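Long-range contacts in Mn transporter subunit (Synechocystis sp. PCC 6803, PDB 3UJP), which binds manganese as the periplasmic solute-binding subunit of a manganese transporter, probably handing the ion on to its membrane partners for import: residues E64-E69 / M89-W94; T37-A42 / V55-R60. All blocks are in the same frame, centred on the assembly; numbering follows the deposited sequence.

Both contacts lie at the C-terminal ends of the strands of the four-stranded parallel sheet of one lobe, among the loops that leave them. Along the chain they come in series: interaction 2 joins the start of helix 39-49 to the end of strand 54-57, and interaction 1 then joins the loop before helix 72-80 to the loop after strand 83-86. Their centres lie about 12 Å apart, and they touch. E92 OE1 probably accepts a hydrogen bond from T37 OG1, while F38 packs on I65 and L91, and I58 on Y68. The loop that supplies the manganese ligand H66 is thus backed by the first beta-alpha-beta unit of the lobe.

Interaction 1: E64-E69 / M89-W94; sequences EIHGYE and MNLERW. With MN (manganese (II) ion), chain D; ZN (zinc ion), chain E.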
ATOM      1  N   GLU A  64     -19.425  14.264   4.430  1.00 72.31           N
ATOM      2  CA  GLU A  64     -19.397  15.657   4.843  1.00 71.77           C
ATOM      3  C   GLU A  64     -18.168  15.904   5.715  1.00 68.33           C
ATOM      4  O   GLU A  64     -18.105  15.439   6.840  1.00 77.30           O
ATOM      5  CB  GLU A  64     -20.705  16.053   5.544  1.00 65.81           C
ATOM      6  CG  GLU A  64     -20.537  17.018   6.720  1.00 78.54           C
ATOM      7  CD  GLU A  64     -20.304  18.450   6.278  1.00 74.22           C
ATOM      8  OE1 GLU A  64     -20.473  19.382   7.105  1.00 73.26           O
ATOM      9  OE2 GLU A  64     -19.959  18.640   5.097  1.00 71.47           O
ATOM     10  N   ILE A  65     -17.197  16.633   5.164  1.00 72.80           N
ATOM     11  CA  ILE A  65     -15.881  16.857   5.778  1.00 71.37           C
ATOM     12  C   ILE A  65     -15.853  17.970   6.799  1.00 68.31           C
ATOM     13  O   ILE A  65     -14.874  18.091   7.516  1.00 70.81           O
ATOM     14  CB  ILE A  65     -14.788  17.250   4.714  1.00 69.16           C
ATOM     15  CG1 ILE A  65     -15.225  18.495   3.929  1.00 66.17           C
ATOM     16  CG2 ILE A  65     -14.489  16.108   3.751  1.00 70.23           C
ATOM     17  CD1 ILE A  65     -14.074  19.285   3.374  1.00 68.72           C
ATOM     18  N   HIS A  66     -16.893  18.800   6.825  1.00 72.00           N
ATOM     19  CA  HIS A  66     -16.917  20.033   7.621  1.00 66.95           C
ATOM     20  C   HIS A  66     -17.361  19.777   9.068  1.00 73.20           C
ATOM     21  O   HIS A  66     -16.910  20.462   9.990  1.00 75.87           O
ATOM     22  CB  HIS A  66     -17.902  21.035   7.024  1.00 68.92           C
ATOM     23  CG  HIS A  66     -17.380  21.832   5.869  1.00 61.62           C
ATOM     24  ND1 HIS A  66     -16.798  23.068   6.029  1.00 59.78           N
ATOM     25  CD2 HIS A  66     -17.423  21.599   4.539  1.00 62.82           C
ATOM     26  CE1 HIS A  66     -16.478  23.555   4.840  1.00 62.59           C
ATOM     27  NE2 HIS A  66     -16.838  22.680   3.921  1.00 63.35           N
ATOM     28  N   GLY A  67     -18.264  18.817   9.270  1.00 73.98           N
ATOM     29  CA  GLY A  67     -18.786  18.551  10.597  1.00 76.13           C
ATOM     30  C   GLY A  67     -18.742  17.086  10.942  1.00 78.91           C
ATOM     31  O   GLY A  67     -19.568  16.596  11.710  1.00 83.20           O
ATOM     32  N   TYR A  68     -17.763  16.395  10.362  1.00 76.77           N
ATOM     33  CA  TYR A  68     -17.607  14.955  10.517  1.00 70.04           C
ATOM     34  C   TYR A  68     -17.459  14.678  11.993  1.00 68.91           C
ATOM     35  O   TYR A  68     -17.005  15.541  12.757  1.00 69.67           O
ATOM     36  CB  TYR A  68     -16.380  14.463   9.720  1.00 67.22           C
ATOM     37  CG  TYR A  68     -16.014  12.990   9.871  1.00 70.22           C
ATOM     38  CD1 TYR A  68     -16.835  11.988   9.359  1.00 72.27           C
ATOM     39  CD2 TYR A  68     -14.824  12.602  10.494  1.00 74.50           C
ATOM     40  CE1 TYR A  68     -16.491  10.640   9.486  1.00 76.49           C
ATOM     41  CE2 TYR A  68     -14.478  11.263  10.627  1.00 73.13           C
ATOM     42  CZ  TYR A  68     -15.319  10.286  10.127  1.00 71.88           C
ATOM     43  OH  TYR A  68     -14.994   8.948  10.250  1.00 79.48           O
ATOM     44  N   GLU A  69     -17.873  13.488  12.403  1.00 75.79           N
ATOM     45  CA  GLU A  69     -17.717  13.074  13.783  1.00 76.06           C
ATOM     46  C   GLU A  69     -16.816  11.863  13.842  1.00 73.47           C
ATOM     47  O   GLU A  69     -17.257  10.745  13.584  1.00 74.67           O
ATOM     48  CB  GLU A  69     -19.067  12.736  14.403  1.00 78.97           C
ATOM     49  CG  GLU A  69     -19.095  12.812  15.922  1.00 85.62           C
ATOM     50  CD  GLU A  69     -19.096  14.248  16.403  1.00 92.66           C
ATOM     51  OE1 GLU A  69     -18.217  14.600  17.239  1.00 92.54           O
ATOM     52  OE2 GLU A  69     -19.978  15.015  15.924  1.00 86.68           O
ATOM     53  N   MET A  89      -7.937  26.776   8.178  1.00 69.29           N
ATOM     54  CA  MET A  89      -8.996  27.722   7.824  1.00 74.80           C
ATOM     55  C   MET A  89     -10.369  27.267   8.372  1.00 72.54           C
ATOM     56  O   MET A  89     -11.425  27.646   7.854  1.00 68.11           O
ATOM     57  CB  MET A  89      -9.043  27.917   6.300  1.00 75.26           C
ATOM     58  CG  MET A  89      -7.776  28.562   5.720  1.00 75.37           C
ATOM     59  SD  MET A  89      -7.831  29.020   3.969  1.00 81.13           S
ATOM     60  CE  MET A  89      -8.336  30.713   4.048  1.00 75.25           C
ATOM     61  N   ASN A  90     -10.332  26.453   9.426  1.00 70.96           N
ATOM     62  CA  ASN A  90     -11.539  25.919  10.051  1.00 69.67           C
ATOM     63  C   ASN A  90     -12.387  25.028   9.124  1.00 75.20           C
ATOM     64  O   ASN A  90     -13.617  24.957   9.264  1.00 71.75           O
ATOM     65  CB  ASN A  90     -12.398  27.054  10.616  1.00 65.82           C
ATOM     66  CG  ASN A  90     -13.297  26.599  11.754  1.00 66.32           C
ATOM     67  OD1 ASN A  90     -12.993  25.637  12.465  1.00 63.55           O
ATOM     68  ND2 ASN A  90     -14.406  27.299  11.939  1.00 64.45           N
ATOM     69  N   LEU A  91     -11.742  24.361   8.172  1.00 71.36           N
ATOM     70  CA  LEU A  91     -12.489  23.522   7.251  1.00 68.37           C
ATOM     71  C   LEU A  91     -13.028  22.371   8.054  1.00 72.58           C
ATOM     72  O   LEU A  91     -14.239  22.181   8.192  1.00 75.79           O
ATOM     73  CB  LEU A  91     -11.608  22.987   6.110  1.00 69.77           C
ATOM     74  CG  LEU A  91     -12.329  22.040   5.154  1.00 60.53           C
ATOM     75  CD1 LEU A  91     -13.201  22.824   4.227  1.00 56.93           C
ATOM     76  CD2 LEU A  91     -11.353  21.218   4.374  1.00 69.06           C
ATOM     77  N   GLU A  92     -12.105  21.585   8.578  1.00 68.91           N
ATOM     78  CA  GLU A  92     -12.478  20.479   9.427  1.00 72.58           C
ATOM     79  C   GLU A  92     -12.741  21.060  10.833  1.00 73.63           C
ATOM     80  O   GLU A  92     -11.820  21.356  11.585  1.00 75.39           O
ATOM     81  CB  GLU A  92     -11.368  19.422   9.385  1.00 70.96           C
ATOM     82  CG  GLU A  92      -9.957  20.016   9.415  1.00 67.79           C
ATOM     83  CD  GLU A  92      -9.328  20.217   8.045  1.00 66.42           C
ATOM     84  OE1 GLU A  92      -9.504  19.353   7.174  1.00 65.03           O
ATOM     85  OE2 GLU A  92      -8.618  21.223   7.856  1.00 66.72           O
ATOM     86  N   ARG A  93     -14.004  21.275  11.165  1.00 73.08           N
ATOM     87  CA  ARG A  93     -14.335  21.958  12.402  1.00 68.70           C
ATOM     88  C   ARG A  93     -13.994  21.093  13.589  1.00 72.61           C
ATOM     89  O   ARG A  93     -13.814  21.600  14.707  1.00 84.38           O
ATOM     90  CB  ARG A  93     -15.812  22.341  12.418  1.00 69.54           C
ATOM     91  CG  ARG A  93     -16.032  23.806  12.092  1.00 66.51           C
ATOM     92  CD  ARG A  93     -17.496  24.198  12.007  1.00 67.46           C
ATOM     93  NE  ARG A  93     -18.187  23.680  10.823  1.00 70.39           N
ATOM     94  CZ  ARG A  93     -19.151  22.764  10.866  1.00 77.83           C
ATOM     95  NH1 ARG A  93     -19.532  22.257  12.034  1.00 87.34           N
ATOM     96  NH2 ARG A  93     -19.736  22.345   9.750  1.00 79.52           N
ATOM     97  N   TRP A  94     -13.886  19.789  13.327  1.00 71.96           N
ATOM     98  CA  TRP A  94     -13.705  18.761  14.361  1.00 76.25           C
ATOM     99  C   TRP A  94     -12.239  18.490  14.691  1.00 76.14           C
ATOM    100  O   TRP A  94     -11.929  17.746  15.619  1.00 83.84           O
ATOM    101  CB  TRP A  94     -14.354  17.448  13.914  1.00 67.10           C
ATOM    102  CG  TRP A  94     -13.969  17.068  12.521  1.00 69.53           C
ATOM    103  CD1 TRP A  94     -14.625  17.398  11.368  1.00 72.15           C
ATOM    104  CD2 TRP A  94     -12.811  16.316  12.115  1.00 74.49           C
ATOM    105  NE1 TRP A  94     -13.957  16.893  10.273  1.00 67.54           N
ATOM    106  CE2 TRP A  94     -12.841  16.226  10.704  1.00 68.54           C
ATOM    107  CE3 TRP A  94     -11.764  15.697  12.806  1.00 71.42           C
ATOM    108  CZ2 TRP A  94     -11.876  15.544   9.985  1.00 66.15           C
ATOM    109  CZ3 TRP A  94     -10.801  15.023  12.078  1.00 67.14           C
ATOM    110  CH2 TRP A  94     -10.864  14.951  10.692  1.00 64.16           C
TER
HETATM  111 MN    MN D   1     -17.360  22.611   1.812  1.00 56.71          MN
HETATM  112 ZN    ZN E   2     -17.348  16.172  17.830  0.60 88.71          ZN
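H66 and L91 meet where two loops of the parallel alpha/beta lobe converge beside the manganese site of this solute-binding protein. Followed outward, H66 CB first meets the guanidinium of R93, 3.5 Å from NH2. With CG anti to the carbonyl carbon (chi1 -81°), the ring is carried out past L91, crossing that side chain at about a right angle. H66 CE1 lies 3.4 Å from L91 CD1, and H66 NE2 binds manganese at 2.2 Å, beside H131, E197 and D272. Two backbone carbonyls of the same loop are also hydrogen-bonded. H66 O accepts the R93 backbone N-H and sits over the centre of one face of the arginine guanidinium, whose NH1 forms a salt bridge with E220. I65 O lies in the ring plane of W94 and receives NE1 at 3.1 Å, with the indole nitrogen well above the carbonyl plane. I65 CD1 packs on L91 CD2. Y68 turns its ring edge toward the W94 face, planes 70° apart, and its OH bonds to D74. On the opposite indole face lies E92 CB, 3.6 Å above the ring plane.

Interaction 2: T37-A42 / V55-R60; sequences TFTVLA and VESITR
T37 O takes two hydrogen bonds from a single residue, T59. The backbone T59 N approaches T37 O at 3.1 Å, nearly along the C=O axis and with an almost straight N-H...O angle of 175°, while T59 OG1 donates to T37 O in the carbonyl plane, on a lone pair, at 3.0 Å. With OG1 set between its own backbone N and carbonyl carbon (chi1 63°), the threonine brings hydroxyl and amide to the same acceptor; its CG2 also lies close to T37 O. A valine here would probably leave T37 O with the amide bond alone, its in-plane lone pair without a donor. Beside this pair S57 OG turns back to donate to T59 O within its own segment, just where the strand ends. The same hydroxyl faces the start of the helix, 3.2 Å from T39 N, but at an angle too poor for a bond. T39 CG2 rests 3.5 Å from T59 O. One turn further on, A42 CB meets S57 CB at 4.0 Å, and V55 CG1 approaches A42 O. F38 is the N-cap residue of helix 39-49, and A42 N bonds back to F38 O. The contact thus closes the beta-alpha-beta unit of strand 33-36, helix 39-49 and strand 54-57, with A42 also touching T36 and I58 reaching helices 72-80 and 95-100.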
ATOM      1  N   THR A  37      -7.150  14.788   6.591  1.00 61.78           N
ATOM      2  CA  THR A  37      -8.530  14.960   6.976  1.00 59.94           C
ATOM      3  C   THR A  37      -9.508  14.381   5.970  1.00 67.21           C
ATOM      4  O   THR A  37     -10.309  13.495   6.313  1.00 69.10           O
ATOM      5  CB  THR A  37      -8.818  16.421   7.244  1.00 62.49           C
ATOM      6  OG1 THR A  37      -8.310  17.218   6.165  1.00 66.50           O
ATOM      7  CG2 THR A  37      -8.099  16.811   8.503  1.00 67.15           C
ATOM      8  N   PHE A  38      -9.450  14.863   4.734  1.00 64.93           N
ATOM      9  CA  PHE A  38     -10.330  14.339   3.692  1.00 64.61           C
ATOM     10  C   PHE A  38      -9.627  13.845   2.438  1.00 65.29           C
ATOM     11  O   PHE A  38      -8.462  14.159   2.192  1.00 70.16           O
ATOM     12  CB  PHE A  38     -11.430  15.335   3.328  1.00 65.41           C
ATOM     13  CG  PHE A  38     -10.939  16.610   2.723  1.00 61.88           C
ATOM     14  CD1 PHE A  38     -11.276  16.943   1.425  1.00 62.60           C
ATOM     15  CD2 PHE A  38     -10.179  17.486   3.457  1.00 62.58           C
ATOM     16  CE1 PHE A  38     -10.851  18.105   0.881  1.00 61.76           C
ATOM     17  CE2 PHE A  38      -9.748  18.650   2.912  1.00 62.06           C
ATOM     18  CZ  PHE A  38     -10.089  18.966   1.625  1.00 61.87           C
ATOM     19  N   THR A  39     -10.373  13.070   1.662  1.00 64.05           N
ATOM     20  CA  THR A  39      -9.905  12.434   0.439  1.00 62.01           C
ATOM     21  C   THR A  39      -9.269  13.336  -0.617  1.00 66.90           C
ATOM     22  O   THR A  39      -8.440  12.868  -1.395  1.00 73.04           O
ATOM     23  CB  THR A  39     -11.064  11.803  -0.273  1.00 60.56           C
ATOM     24  OG1 THR A  39     -11.930  12.852  -0.727  1.00 70.88           O
ATOM     25  CG2 THR A  39     -11.815  10.876   0.661  1.00 65.61           C
ATOM     26  N   VAL A  40      -9.681  14.596  -0.718  1.00 62.39           N
ATOM     27  CA  VAL A  40      -9.041  15.439  -1.718  1.00 54.45           C
ATOM     28  C   VAL A  40      -7.613  15.661  -1.279  1.00 65.34           C
ATOM     29  O   VAL A  40      -6.685  15.389  -2.026  1.00 63.11           O
ATOM     30  CB  VAL A  40      -9.710  16.770  -1.903  1.00 48.83           C
ATOM     31  CG1 VAL A  40      -8.980  17.533  -2.966  1.00 52.06           C
ATOM     32  CG2 VAL A  40     -11.164  16.575  -2.296  1.00 65.67           C
ATOM     33  N   LEU A  41      -7.426  16.133  -0.053  1.00 66.42           N
ATOM     34  CA  LEU A  41      -6.074  16.253   0.461  1.00 61.04           C
ATOM     35  C   LEU A  41      -5.324  14.928   0.336  1.00 67.83           C
ATOM     36  O   LEU A  41      -4.109  14.914   0.132  1.00 67.63           O
ATOM     37  CB  LEU A  41      -6.073  16.714   1.908  1.00 60.27           C
ATOM     38  CG  LEU A  41      -6.314  18.191   2.143  1.00 61.80           C
ATOM     39  CD1 LEU A  41      -5.773  18.593   3.501  1.00 63.62           C
ATOM     40  CD2 LEU A  41      -5.658  18.988   1.039  1.00 59.84           C
ATOM     41  N   ALA A  42      -6.026  13.808   0.458  1.00 63.92           N
ATOM     42  CA  ALA A  42      -5.325  12.522   0.445  1.00 67.89           C
ATOM     43  C   ALA A  42      -4.646  12.244  -0.904  1.00 67.04           C
ATOM     44  O   ALA A  42      -3.524  11.737  -0.939  1.00 67.17           O
ATOM     45  CB  ALA A  42      -6.249  11.367   0.874  1.00 61.90           C
ATOM     46  N   VAL A  55      -0.024   7.248   2.615  1.00 77.00           N
ATOM     47  CA  VAL A  55      -0.970   8.296   2.890  1.00 65.66           C
ATOM     48  C   VAL A  55      -2.327   7.710   3.093  1.00 72.61           C
ATOM     49  O   VAL A  55      -2.726   6.798   2.364  1.00 75.81           O
ATOM     50  CB  VAL A  55      -1.061   9.219   1.724  1.00 65.71           C
ATOM     51  CG1 VAL A  55      -2.092  10.274   2.028  1.00 64.98           C
ATOM     52  CG2 VAL A  55       0.302   9.813   1.457  1.00 66.06           C
ATOM     53  N   GLU A  56      -3.048   8.240   4.068  1.00 71.78           N
ATOM     54  CA  GLU A  56      -4.368   7.730   4.353  1.00 70.12           C
ATOM     55  C   GLU A  56      -5.267   8.873   4.767  1.00 68.61           C
ATOM     56  O   GLU A  56      -4.792   9.911   5.204  1.00 70.84           O
ATOM     57  CB  GLU A  56      -4.256   6.700   5.455  1.00 77.77           C
ATOM     58  CG  GLU A  56      -5.500   5.911   5.736  1.00 86.64           C
ATOM     59  CD  GLU A  56      -5.270   4.934   6.884  1.00104.56           C
ATOM     60  OE1 GLU A  56      -4.125   4.919   7.415  1.00102.63           O
ATOM     61  OE2 GLU A  56      -6.223   4.196   7.253  1.00110.47           O
ATOM     62  N   SER A  57      -6.565   8.687   4.605  1.00 59.32           N
ATOM     63  CA  SER A  57      -7.532   9.712   4.922  1.00 60.61           C
ATOM     64  C   SER A  57      -8.331   9.352   6.179  1.00 69.67           C
ATOM     65  O   SER A  57      -8.511   8.168   6.491  1.00 72.61           O
ATOM     66  CB  SER A  57      -8.494   9.839   3.756  1.00 66.74           C
ATOM     67  OG  SER A  57      -9.313  11.003   3.835  1.00 70.27           O
ATOM     68  N   ILE A  58      -8.824  10.371   6.894  1.00 69.56           N
ATOM     69  CA  ILE A  58      -9.750  10.145   8.007  1.00 66.72           C
ATOM     70  C   ILE A  58     -11.129   9.799   7.436  1.00 77.68           C
ATOM     71  O   ILE A  58     -11.662   8.686   7.632  1.00 79.09           O
ATOM     72  CB  ILE A  58      -9.911  11.389   8.933  1.00 64.36           C
ATOM     73  CG1 ILE A  58      -8.582  11.861   9.522  1.00 63.01           C
ATOM     74  CG2 ILE A  58     -10.909  11.108  10.056  1.00 68.08           C
ATOM     75  CD1 ILE A  58      -8.065  10.992  10.547  1.00 64.60           C
ATOM     76  N   THR A  59     -11.707  10.780   6.740  1.00 77.53           N
ATOM     77  CA  THR A  59     -13.043  10.668   6.165  1.00 72.46           C
ATOM     78  C   THR A  59     -12.966   9.817   4.910  1.00 77.33           C
ATOM     79  O   THR A  59     -12.099  10.035   4.069  1.00 73.95           O
ATOM     80  CB  THR A  59     -13.527  12.029   5.743  1.00 67.23           C
ATOM     81  OG1 THR A  59     -12.654  12.508   4.723  1.00 74.58           O
ATOM     82  CG2 THR A  59     -13.483  13.005   6.896  1.00 66.01           C
ATOM     83  N   ARG A  60     -13.869   8.857   4.761  1.00 80.22           N
ATOM     84  CA  ARG A  60     -13.683   7.884   3.689  1.00 83.62           C
ATOM     85  C   ARG A  60     -14.697   7.956   2.542  1.00 84.02           C
ATOM     86  O   ARG A  60     -15.609   7.133   2.432  1.00 88.10           O
ATOM     87  CB  ARG A  60     -13.521   6.473   4.255  1.00 91.95           C
ATOM     88  CG  ARG A  60     -12.463   6.429   5.360  1.00 97.82           C
ATOM     89  CD  ARG A  60     -11.937   5.032   5.598  1.00105.52           C
ATOM     90  NE  ARG A  60     -10.806   5.048   6.519  1.00118.61           N
ATOM     91  CZ  ARG A  60     -10.062   3.980   6.810  1.00120.23           C
ATOM     92  NH1 ARG A  60      -9.047   4.087   7.659  1.00114.05           N
ATOM     93  NH2 ARG A  60     -10.327   2.804   6.248  1.00120.56           N
TER